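Side-chain contacts in alpha-L-rhamnosidase (Klebsiella oxytoca, PDB 4XHC), which is a family 78 glycoside hydrolase that removes terminal non-reducing alpha-L-rhamnose from alpha-L-rhamnosides, and here holds rhamnose in its pocket: residues A[40-45]-A[266-271]; A[217-222]-A[532-537]; A[225-230]-A[259-264]; A[461-466]-A[470-475]. All coordinates share one frame; numbering follows the deposited sequence.

Contact 1 (A[40-45]-A[266-271]); sequences LRTAEA and LVRRCL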
# COMPACT_ATOMS: atom_id res chain seq x y z
N LEU A 40 -32.08 4.73 17.54
CA LEU A 40 -30.65 4.59 17.30
C LEU A 40 -29.83 4.49 18.59
O LEU A 40 -28.80 3.82 18.60
CB LEU A 40 -30.12 5.74 16.44
CG LEU A 40 -30.67 5.79 15.02
CD1 LEU A 40 -30.18 7.05 14.32
CD2 LEU A 40 -30.30 4.55 14.21
N ARG A 41 -30.27 5.16 19.65
CA ARG A 41 -29.61 5.06 20.96
C ARG A 41 -29.76 3.66 21.55
O ARG A 41 -28.84 3.16 22.19
CB ARG A 41 -30.13 6.12 21.95
CG ARG A 41 -29.61 7.54 21.68
CD ARG A 41 -29.91 8.50 22.82
NE ARG A 41 -31.29 8.37 23.30
CZ ARG A 41 -32.33 9.12 22.90
NH1 ARG A 41 -32.18 10.10 22.01
NH2 ARG A 41 -33.54 8.88 23.40
N THR A 42 -30.90 3.03 21.32
CA THR A 42 -31.11 1.65 21.73
C THR A 42 -30.17 0.69 20.98
O THR A 42 -29.59 -0.22 21.57
CB THR A 42 -32.58 1.23 21.52
OG1 THR A 42 -33.42 2.12 22.26
CG2 THR A 42 -32.84 -0.20 21.97
N ALA A 43 -30.03 0.89 19.68
CA ALA A 43 -29.14 0.08 18.86
C ALA A 43 -27.68 0.24 19.28
O ALA A 43 -26.95 -0.74 19.40
CB ALA A 43 -29.29 0.45 17.39
N GLU A 44 -27.26 1.49 19.50
CA GLU A 44 -25.91 1.80 19.94
C GLU A 44 -25.55 1.12 21.27
O GLU A 44 -24.48 0.54 21.40
CB GLU A 44 -25.73 3.32 20.05
CG GLU A 44 -24.33 3.78 20.44
CD GLU A 44 -23.25 3.23 19.53
OE1 GLU A 44 -23.46 3.20 18.29
OE2 GLU A 44 -22.19 2.81 20.05
N ALA A 45 -26.46 1.15 22.24
CA ALA A 45 -26.22 0.54 23.55
C ALA A 45 -26.06 -0.99 23.48
O ALA A 45 -25.51 -1.59 24.40
CB ALA A 45 -27.34 0.90 24.52
N LEU A 266 -28.30 -9.06 19.56
CA LEU A 266 -27.79 -8.63 18.26
C LEU A 266 -28.88 -8.55 17.20
O LEU A 266 -28.83 -7.71 16.31
CB LEU A 266 -26.66 -9.57 17.82
CG LEU A 266 -25.87 -9.13 16.58
CD1 LEU A 266 -25.24 -7.76 16.80
CD2 LEU A 266 -24.81 -10.17 16.22
N VAL A 267 -29.88 -9.43 17.29
CA VAL A 267 -31.05 -9.37 16.40
C VAL A 267 -31.84 -8.10 16.70
O VAL A 267 -32.31 -7.41 15.81
CB VAL A 267 -31.97 -10.60 16.56
CG1 VAL A 267 -33.18 -10.49 15.64
CG2 VAL A 267 -31.20 -11.88 16.26
N ARG A 268 -31.97 -7.82 17.98
CA ARG A 268 -32.64 -6.61 18.46
C ARG A 268 -31.93 -5.35 17.97
O ARG A 268 -32.59 -4.42 17.53
CB ARG A 268 -32.66 -6.62 19.98
CG ARG A 268 -33.52 -5.55 20.60
CD ARG A 268 -33.40 -5.64 22.11
NE ARG A 268 -34.15 -4.57 22.75
CZ ARG A 268 -33.81 -3.99 23.89
NH1 ARG A 268 -32.72 -4.37 24.55
NH2 ARG A 268 -34.58 -3.03 24.38
N ARG A 269 -30.60 -5.34 18.07
CA ARG A 269 -29.80 -4.21 17.59
C ARG A 269 -30.06 -3.95 16.10
O ARG A 269 -30.22 -2.81 15.66
CB ARG A 269 -28.30 -4.46 17.83
CG ARG A 269 -27.37 -3.51 17.08
CD ARG A 269 -25.92 -3.67 17.51
NE ARG A 269 -24.98 -3.19 16.50
CZ ARG A 269 -24.61 -1.91 16.33
NH1 ARG A 269 -25.10 -0.93 17.09
NH2 ARG A 269 -23.74 -1.61 15.38
N CYS A 270 -30.12 -5.03 15.33
CA CYS A 270 -30.25 -4.93 13.89
C CYS A 270 -31.67 -4.53 13.49
O CYS A 270 -31.85 -3.80 12.53
CB CYS A 270 -29.74 -6.21 13.21
SG CYS A 270 -27.92 -6.41 13.38
N LEU A 271 -32.66 -4.96 14.27
CA LEU A 271 -34.03 -4.46 14.09
C LEU A 271 -34.14 -2.95 14.31
O LEU A 271 -34.78 -2.26 13.53
CB LEU A 271 -35.02 -5.18 15.02
CG LEU A 271 -35.58 -6.52 14.53
CD1 LEU A 271 -36.23 -7.27 15.68
CD2 LEU A 271 -36.56 -6.33 13.38

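Contact 2 (A[217-222]-A[532-537]); sequences RAIDNV and CTPAWF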
# COMPACT_ATOMS: atom_id res chain seq x y z
N ARG A 217 -24.14 -33.86 9.90
CA ARG A 217 -23.23 -33.31 10.90
C ARG A 217 -22.15 -32.46 10.24
O ARG A 217 -21.86 -31.35 10.69
CB ARG A 217 -22.59 -34.42 11.74
CG ARG A 217 -21.54 -33.93 12.73
CD ARG A 217 -21.07 -35.01 13.71
NE ARG A 217 -22.19 -35.69 14.36
CZ ARG A 217 -22.98 -35.14 15.28
NH1 ARG A 217 -22.79 -33.90 15.71
NH2 ARG A 217 -23.99 -35.85 15.79
N ALA A 218 -21.57 -32.98 9.15
CA ALA A 218 -20.53 -32.27 8.40
C ALA A 218 -21.04 -30.95 7.82
O ALA A 218 -20.33 -29.94 7.83
CB ALA A 218 -20.00 -33.16 7.29
N ILE A 219 -22.27 -30.97 7.31
CA ILE A 219 -22.93 -29.77 6.79
C ILE A 219 -23.21 -28.75 7.90
O ILE A 219 -22.99 -27.55 7.73
CB ILE A 219 -24.24 -30.13 6.07
CG1 ILE A 219 -23.92 -30.85 4.76
CG2 ILE A 219 -25.09 -28.90 5.79
CD1 ILE A 219 -25.11 -31.54 4.12
N ASP A 220 -23.70 -29.23 9.03
CA ASP A 220 -23.94 -28.37 10.18
C ASP A 220 -22.65 -27.68 10.65
O ASP A 220 -22.67 -26.50 10.98
CB ASP A 220 -24.58 -29.16 11.32
CG ASP A 220 -24.80 -28.31 12.57
OD1 ASP A 220 -25.81 -27.56 12.63
OD2 ASP A 220 -23.97 -28.40 13.50
N ASN A 221 -21.53 -28.41 10.68
CA ASN A 221 -20.26 -27.81 11.10
C ASN A 221 -19.84 -26.67 10.19
O ASN A 221 -19.42 -25.62 10.67
CB ASN A 221 -19.14 -28.85 11.16
CG ASN A 221 -19.28 -29.78 12.34
OD1 ASN A 221 -19.74 -29.38 13.41
ND2 ASN A 221 -18.88 -31.03 12.16
N VAL A 222 -19.96 -26.87 8.89
CA VAL A 222 -19.62 -25.81 7.94
C VAL A 222 -20.57 -24.62 8.07
O VAL A 222 -20.15 -23.46 7.99
CB VAL A 222 -19.62 -26.36 6.51
CG1 VAL A 222 -19.54 -25.23 5.49
CG2 VAL A 222 -18.46 -27.33 6.34
N CYS A 532 -26.35 -20.57 5.45
CA CYS A 532 -26.05 -21.46 6.57
C CYS A 532 -27.29 -22.00 7.30
O CYS A 532 -27.19 -22.50 8.42
CB CYS A 532 -25.14 -20.74 7.58
SG CYS A 532 -25.97 -19.49 8.59
N THR A 533 -28.45 -21.95 6.65
CA THR A 533 -29.69 -22.36 7.29
C THR A 533 -29.83 -23.86 7.55
O THR A 533 -30.62 -24.25 8.41
CB THR A 533 -30.92 -21.89 6.50
OG1 THR A 533 -30.72 -22.13 5.11
CG2 THR A 533 -31.15 -20.42 6.73
N PRO A 534 -29.09 -24.71 6.82
CA PRO A 534 -29.15 -26.12 7.19
C PRO A 534 -28.94 -26.41 8.68
O PRO A 534 -29.54 -27.34 9.22
CB PRO A 534 -28.03 -26.73 6.36
CG PRO A 534 -28.06 -25.93 5.11
CD PRO A 534 -28.41 -24.52 5.53
N ALA A 535 -28.11 -25.61 9.34
CA ALA A 535 -27.97 -25.71 10.79
C ALA A 535 -29.33 -25.56 11.50
O ALA A 535 -29.64 -26.31 12.43
CB ALA A 535 -26.98 -24.68 11.30
N TRP A 536 -30.14 -24.60 11.05
CA TRP A 536 -31.48 -24.39 11.61
C TRP A 536 -32.40 -25.57 11.31
O TRP A 536 -33.01 -26.13 12.22
CB TRP A 536 -32.10 -23.09 11.10
CG TRP A 536 -33.45 -22.78 11.70
CD1 TRP A 536 -33.71 -22.38 12.98
CD2 TRP A 536 -34.72 -22.83 11.04
NE1 TRP A 536 -35.06 -22.19 13.17
CE2 TRP A 536 -35.70 -22.45 11.99
CE3 TRP A 536 -35.12 -23.15 9.75
CZ2 TRP A 536 -37.05 -22.40 11.67
CZ3 TRP A 536 -36.47 -23.08 9.44
CH2 TRP A 536 -37.42 -22.71 10.40
N PHE A 537 -32.50 -25.96 10.04
CA PHE A 537 -33.32 -27.11 9.65
C PHE A 537 -32.94 -28.36 10.44
O PHE A 537 -33.80 -29.08 10.94
CB PHE A 537 -33.19 -27.40 8.15
CG PHE A 537 -33.82 -26.35 7.27
CD1 PHE A 537 -35.17 -26.04 7.39
CD2 PHE A 537 -33.07 -25.70 6.30
CE1 PHE A 537 -35.75 -25.09 6.57
CE2 PHE A 537 -33.64 -24.75 5.48
CZ PHE A 537 -34.98 -24.44 5.61

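Contact 3 (A[225-230]-A[259-264]); sequences LTLQNC and VTFARH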
# COMPACT_ATOMS: atom_id res chain seq x y z
N LEU A 225 -19.73 -22.43 11.27
CA LEU A 225 -18.54 -21.59 11.05
C LEU A 225 -18.87 -20.40 10.16
O LEU A 225 -18.37 -19.30 10.38
CB LEU A 225 -17.39 -22.39 10.42
CG LEU A 225 -16.10 -21.62 10.09
CD1 LEU A 225 -15.55 -20.90 11.32
CD2 LEU A 225 -15.05 -22.55 9.48
N THR A 226 -19.73 -20.64 9.16
CA THR A 226 -20.19 -19.59 8.27
C THR A 226 -20.87 -18.48 9.05
O THR A 226 -20.57 -17.30 8.84
CB THR A 226 -21.20 -20.13 7.23
OG1 THR A 226 -20.65 -21.29 6.58
CG2 THR A 226 -21.50 -19.08 6.19
N LEU A 227 -21.79 -18.84 9.93
CA LEU A 227 -22.50 -17.83 10.71
C LEU A 227 -21.52 -17.10 11.63
O LEU A 227 -21.58 -15.88 11.75
CB LEU A 227 -23.64 -18.46 11.53
CG LEU A 227 -24.38 -17.49 12.46
CD1 LEU A 227 -25.03 -16.35 11.68
CD2 LEU A 227 -25.42 -18.24 13.27
N GLN A 228 -20.64 -17.86 12.28
CA GLN A 228 -19.69 -17.29 13.21
C GLN A 228 -18.87 -16.17 12.61
O GLN A 228 -18.67 -15.14 13.23
CB GLN A 228 -18.76 -18.37 13.73
CG GLN A 228 -17.73 -17.84 14.71
CD GLN A 228 -16.99 -18.95 15.40
OE1 GLN A 228 -16.04 -19.51 14.86
NE2 GLN A 228 -17.41 -19.27 16.62
N ASN A 229 -18.38 -16.37 11.39
CA ASN A 229 -17.55 -15.36 10.75
C ASN A 229 -18.35 -14.15 10.26
O ASN A 229 -17.81 -13.05 10.13
CB ASN A 229 -16.69 -15.98 9.63
CG ASN A 229 -15.55 -16.83 10.18
OD1 ASN A 229 -15.28 -16.85 11.38
ND2 ASN A 229 -14.88 -17.57 9.30
N CYS A 230 -19.64 -14.35 10.01
CA CYS A 230 -20.52 -13.27 9.61
C CYS A 230 -21.00 -12.43 10.81
O CYS A 230 -21.36 -11.26 10.64
CB CYS A 230 -21.70 -13.82 8.81
SG CYS A 230 -21.28 -14.23 7.09
N VAL A 259 -30.80 -21.11 17.35
CA VAL A 259 -30.49 -22.48 17.79
C VAL A 259 -28.98 -22.76 17.90
O VAL A 259 -28.58 -23.89 18.15
CB VAL A 259 -31.11 -23.53 16.82
CG1 VAL A 259 -32.62 -23.42 16.83
CG2 VAL A 259 -30.56 -23.38 15.40
N THR A 260 -28.16 -21.74 17.69
CA THR A 260 -26.71 -21.87 17.86
C THR A 260 -26.26 -20.95 19.00
O THR A 260 -26.26 -21.37 20.16
CB THR A 260 -25.94 -21.57 16.56
OG1 THR A 260 -26.28 -20.27 16.07
CG2 THR A 260 -26.25 -22.61 15.50
N PHE A 261 -25.92 -19.70 18.68
CA PHE A 261 -25.28 -18.80 19.65
C PHE A 261 -26.25 -18.00 20.51
O PHE A 261 -25.84 -17.42 21.51
CB PHE A 261 -24.33 -17.85 18.94
CG PHE A 261 -23.23 -18.54 18.19
CD1 PHE A 261 -22.11 -19.01 18.85
CD2 PHE A 261 -23.33 -18.73 16.82
CE1 PHE A 261 -21.10 -19.65 18.15
CE2 PHE A 261 -22.33 -19.37 16.12
CZ PHE A 261 -21.21 -19.83 16.79
N ALA A 262 -27.52 -17.98 20.12
CA ALA A 262 -28.59 -17.33 20.91
C ALA A 262 -28.26 -15.90 21.36
O ALA A 262 -28.53 -15.52 22.49
CB ALA A 262 -28.96 -18.20 22.12
N ARG A 263 -27.68 -15.11 20.46
CA ARG A 263 -27.43 -13.71 20.71
C ARG A 263 -28.61 -12.88 20.22
O ARG A 263 -28.56 -12.28 19.14
CB ARG A 263 -26.13 -13.27 20.06
CG ARG A 263 -24.92 -13.97 20.67
CD ARG A 263 -23.71 -13.07 20.75
NE ARG A 263 -23.93 -11.90 21.60
CZ ARG A 263 -22.98 -11.05 21.98
NH1 ARG A 263 -21.71 -11.21 21.61
NH2 ARG A 263 -23.31 -10.03 22.74
N HIS A 264 -29.66 -12.84 21.03
CA HIS A 264 -30.89 -12.11 20.72
C HIS A 264 -30.68 -10.60 20.77
O HIS A 264 -31.32 -9.87 20.02
CB HIS A 264 -32.04 -12.52 21.66
CG HIS A 264 -32.41 -13.96 21.53
ND1 HIS A 264 -32.42 -14.83 22.61
CD2 HIS A 264 -32.76 -14.70 20.45
CE1 HIS A 264 -32.77 -16.04 22.20
NE2 HIS A 264 -32.98 -15.99 20.89

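Contact 4 (A[461-466]-A[470-475]); sequences VAMNTP and HHYIAA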
# COMPACT_ATOMS: atom_id res chain seq x y z
N VAL A 461 -36.54 -21.64 -15.40
CA VAL A 461 -35.76 -20.59 -14.75
C VAL A 461 -35.34 -21.07 -13.37
O VAL A 461 -36.16 -21.11 -12.43
CB VAL A 461 -36.54 -19.26 -14.66
CG1 VAL A 461 -35.72 -18.21 -13.92
CG2 VAL A 461 -36.90 -18.76 -16.05
N ALA A 462 -34.06 -21.40 -13.25
CA ALA A 462 -33.57 -22.15 -12.10
C ALA A 462 -33.16 -21.25 -10.95
O ALA A 462 -33.10 -20.02 -11.09
CB ALA A 462 -32.38 -23.00 -12.53
N MET A 463 -32.90 -21.89 -9.81
CA MET A 463 -32.42 -21.21 -8.61
C MET A 463 -30.89 -21.05 -8.65
O MET A 463 -30.18 -21.99 -9.01
CB MET A 463 -32.77 -22.04 -7.38
CG MET A 463 -34.25 -22.38 -7.23
SD MET A 463 -34.59 -23.37 -5.76
CE MET A 463 -34.17 -25.00 -6.39
N ASN A 464 -30.40 -19.87 -8.28
CA ASN A 464 -28.97 -19.59 -8.34
C ASN A 464 -28.28 -19.43 -6.98
O ASN A 464 -27.06 -19.32 -6.94
CB ASN A 464 -28.71 -18.32 -9.14
CG ASN A 464 -28.73 -18.55 -10.64
OD1 ASN A 464 -28.72 -19.69 -11.12
ND2 ASN A 464 -28.77 -17.46 -11.39
N THR A 465 -29.02 -19.42 -5.88
CA THR A 465 -28.41 -19.16 -4.58
C THR A 465 -28.92 -20.10 -3.49
O THR A 465 -30.05 -20.57 -3.54
CB THR A 465 -28.66 -17.71 -4.12
OG1 THR A 465 -30.07 -17.47 -4.04
CG2 THR A 465 -28.04 -16.74 -5.10
N PRO A 466 -28.08 -20.39 -2.49
CA PRO A 466 -28.61 -21.11 -1.35
C PRO A 466 -29.69 -20.31 -0.60
O PRO A 466 -30.46 -20.90 0.16
CB PRO A 466 -27.38 -21.33 -0.47
CG PRO A 466 -26.22 -21.22 -1.39
CD PRO A 466 -26.63 -20.19 -2.38
N HIS A 470 -33.03 -22.26 0.39
CA HIS A 470 -33.56 -22.31 1.74
C HIS A 470 -35.08 -22.38 1.73
O HIS A 470 -35.68 -23.14 2.48
CB HIS A 470 -33.14 -21.08 2.54
CG HIS A 470 -33.98 -20.83 3.75
ND1 HIS A 470 -33.74 -21.44 4.96
CD2 HIS A 470 -35.08 -20.05 3.92
CE1 HIS A 470 -34.65 -21.04 5.83
NE2 HIS A 470 -35.47 -20.20 5.23
N HIS A 471 -35.68 -21.57 0.86
CA HIS A 471 -37.13 -21.49 0.80
C HIS A 471 -37.75 -22.72 0.17
O HIS A 471 -38.82 -23.14 0.56
CB HIS A 471 -37.54 -20.21 0.07
CG HIS A 471 -37.07 -18.97 0.77
ND1 HIS A 471 -35.83 -18.42 0.55
CD2 HIS A 471 -37.66 -18.21 1.73
CE1 HIS A 471 -35.68 -17.36 1.32
NE2 HIS A 471 -36.77 -17.21 2.05
N TYR A 472 -37.05 -23.30 -0.80
CA TYR A 472 -37.44 -24.58 -1.38
C TYR A 472 -37.51 -25.65 -0.29
O TYR A 472 -38.47 -26.43 -0.24
CB TYR A 472 -36.43 -24.96 -2.47
CG TYR A 472 -36.65 -26.31 -3.10
CD1 TYR A 472 -37.91 -26.70 -3.55
CD2 TYR A 472 -35.58 -27.18 -3.30
CE1 TYR A 472 -38.09 -27.94 -4.14
CE2 TYR A 472 -35.76 -28.41 -3.90
CZ TYR A 472 -37.02 -28.78 -4.31
OH TYR A 472 -37.19 -30.01 -4.90
N ILE A 473 -36.52 -25.67 0.59
CA ILE A 473 -36.50 -26.63 1.71
C ILE A 473 -37.68 -26.40 2.64
O ILE A 473 -38.34 -27.35 3.07
CB ILE A 473 -35.19 -26.55 2.52
CG1 ILE A 473 -33.98 -26.89 1.64
CG2 ILE A 473 -35.23 -27.48 3.72
CD1 ILE A 473 -34.12 -28.20 0.87
N ALA A 474 -37.93 -25.14 2.97
CA ALA A 474 -39.02 -24.78 3.86
C ALA A 474 -40.36 -25.21 3.28
O ALA A 474 -41.22 -25.71 4.02
CB ALA A 474 -39.01 -23.28 4.12
N ALA A 475 -40.52 -25.02 1.97
CA ALA A 475 -41.75 -25.42 1.29
C ALA A 475 -41.94 -26.93 1.31
O ALA A 475 -43.05 -27.42 1.51
CB ALA A 475 -41.76 -24.90 -0.14

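Contact 1 (A[40-45]-A[266-271])
A43 and R269 meet where two helices run nearly antiparallel, at 149° between their short axes. Residues 266-271 belong to a helix of the catalytic domain, an (alpha/alpha)6 barrel in this family, and residues 40-45 come from the short helix 37-45 near the start of the chain, which packs against it. The tight part is at these two residues. Their CA atoms lie 4.5 Å apart, a spacing the small alanine allows, and A43 CB rests 3.8 Å from R269 O. R269 leaves its helix with CG anti to the backbone N (chi1 166°) and stays extended to NE, which carries the guanidinium across to A43, where NH1 gives a hydrogen bond to the carbonyl oxygen. A second bond, from R269 NE to E233 O, grips the same group and limits its rotation, and V234 lies against the side chain. Y272 and L273, further along the second helix, also cover A43.

The T42 flank is looser. T42 brings only its methyl, CG2, over one face of the R268 guanidinium, toward the rim and 4.1 Å from NH2, while R268 NE bonds to T324 OG1. At the solvent rim beside R269, E44 turns its carboxylate to R47 in a salt bridge. In the R269 NH1 to A43 O hydrogen bond, 3.0 Å long, the nitrogen approaches from above the carbonyl plane, yet the oxygen lies in the guanidinium plane.

Contact 2 (A[217-222]-A[532-537])
I219 and D220, neighbours on helix 214-230, each meet one residue of the turn of helix at P534 and A535. The apolar half is I219 against P534. The isoleucine's CG2 branch is anti to the backbone N (chi1 to CG1 is -71°) and lies 3.7 Å from P534 CB, the two side chains crossing at about a right angle. W493, from helix 482-498, touches both of them, so this apolar patch is shared by three helices, and F504 covers I219 as well.

The polar half is D220. Its carboxylate swings anti to the backbone N (chi1 178°) toward the other helix, where D220 OD1 sits 3.4 Å from A535 CB. This is a van der Waals contact with a methyl group. The charge is answered a turn further along, beyond residues 532-537, where D220 OD2 forms a salt bridge with R539. That ion pair, whose aspartate is buried, ties helix 214-230 to helix 534-540, and it would probably keep the aspartate ionised.

The backbones come close as well: D220 CA and A535 CA are 4.9 Å apart, and A535 also touches A223 and V256. The arrangement joins an early helix of the catalytic domain to the last helix of the chain, consistent with closure of the (alpha/alpha)6 barrel of the six-hairpin glycosidases.

Contact 3 (A[225-230]-A[259-264])
L227 CD2 meets two neighbouring residues of the loop 259-264: it lies 3.6 Å from T260 OG1 and 4.1 Å from F261 CD2. The methyl comes up at the edge of the phenylalanine ring, near its plane, and the two side chains run past one another in opposite directions. Next along the helix, Q228 reaches the far end of that ring. Its amide nitrogen NE2 is 3.8 Å from F261 CZ and its CB 4.2 Å from the same atom, with the amide and ring planes turned 36° apart. L227 and Q228 both have CG anti to the backbone N, but as helix neighbours they diverge, and the ring has the leucine methyl beside CD2 and the glutamine amide toward CZ.

In the (alpha/alpha)6 barrel expected of this family, the phenylalanine sits in the link between helices 247-259 and 264-276, and it faces helix 214-230.

Second-shell residues position several of these groups. T260 is kept in place by its hydroxyl, which lies between the backbone N and the carbonyl carbon (chi1 56°) and hydrogen-bonds to V256 O, one turn back along the preceding helix. Q228 NE2 gives a bond to A202 O, which holds the amide beside the ring. L227 is packed from helix 247-259 by Q253 and V256. Further along the loop, the backbone is held by a hydrogen bond from R263 N to N257 OD1.

Contact 4 (A[461-466]-A[470-475])
M463 reaches from the loop 461-466 to Y472 in a Met-aromatic contact, at the second turn of helix 466-478, one of the helices of the (alpha/alpha)6 catalytic domain. From CB the chain runs straight through CG to the sulfur (chi2 180°), crossing the tyrosine side chain at about a right angle. SD comes 4.1 Å from Y472 CB and lies 5.2 Å from the ring centroid, obliquely placed. At SD the chain bends (chi3 -82°), which turns the methyl so that CE meets Y472 CD2 at 4.0 Å. W430 and I434 of helix 430-438 also pack on the methionine, and W430 meets the tyrosine ring edge-to-face, so the indole touches both partners.

Lower down, the same two segments are joined by the helix start itself. T465 is the N-cap, with OG1 taking the N-H of L468 and also bonded to D360. P466 follows, and its carbonyl accepts the i to i+4 helix hydrogen bond from H470 N. The H470 ring leads away, toward T533. In the helix bond H470 N is 2.9 Å from P466 O, and H470 CB stands 3.6 Å from that same oxygen.

Contacts 2 and 3 share helix 214-230, with centres 11 Å apart; C532 SG packs 3.9 Å from L227 CB, and V259 rests on W536. Contact 4 joins contact 2 from another direction: T533 OG1 and H470 ND1, 3.1 Å apart, probably hydrogen-bond, and F537 CZ packs on I473 CG2 at 3.6 Å. Contact 1 is further off, its centre about 17 Å from that of contact 3, whose loop leads straight into residues 266-271. Rhamnose lies about 9 Å from the side chain of P466 and about 13 Å from that of L227. N464, in contact 4, hydrogen-bonds through ND2 to the backbone oxygen of W361, a residue of the rhamnose pocket.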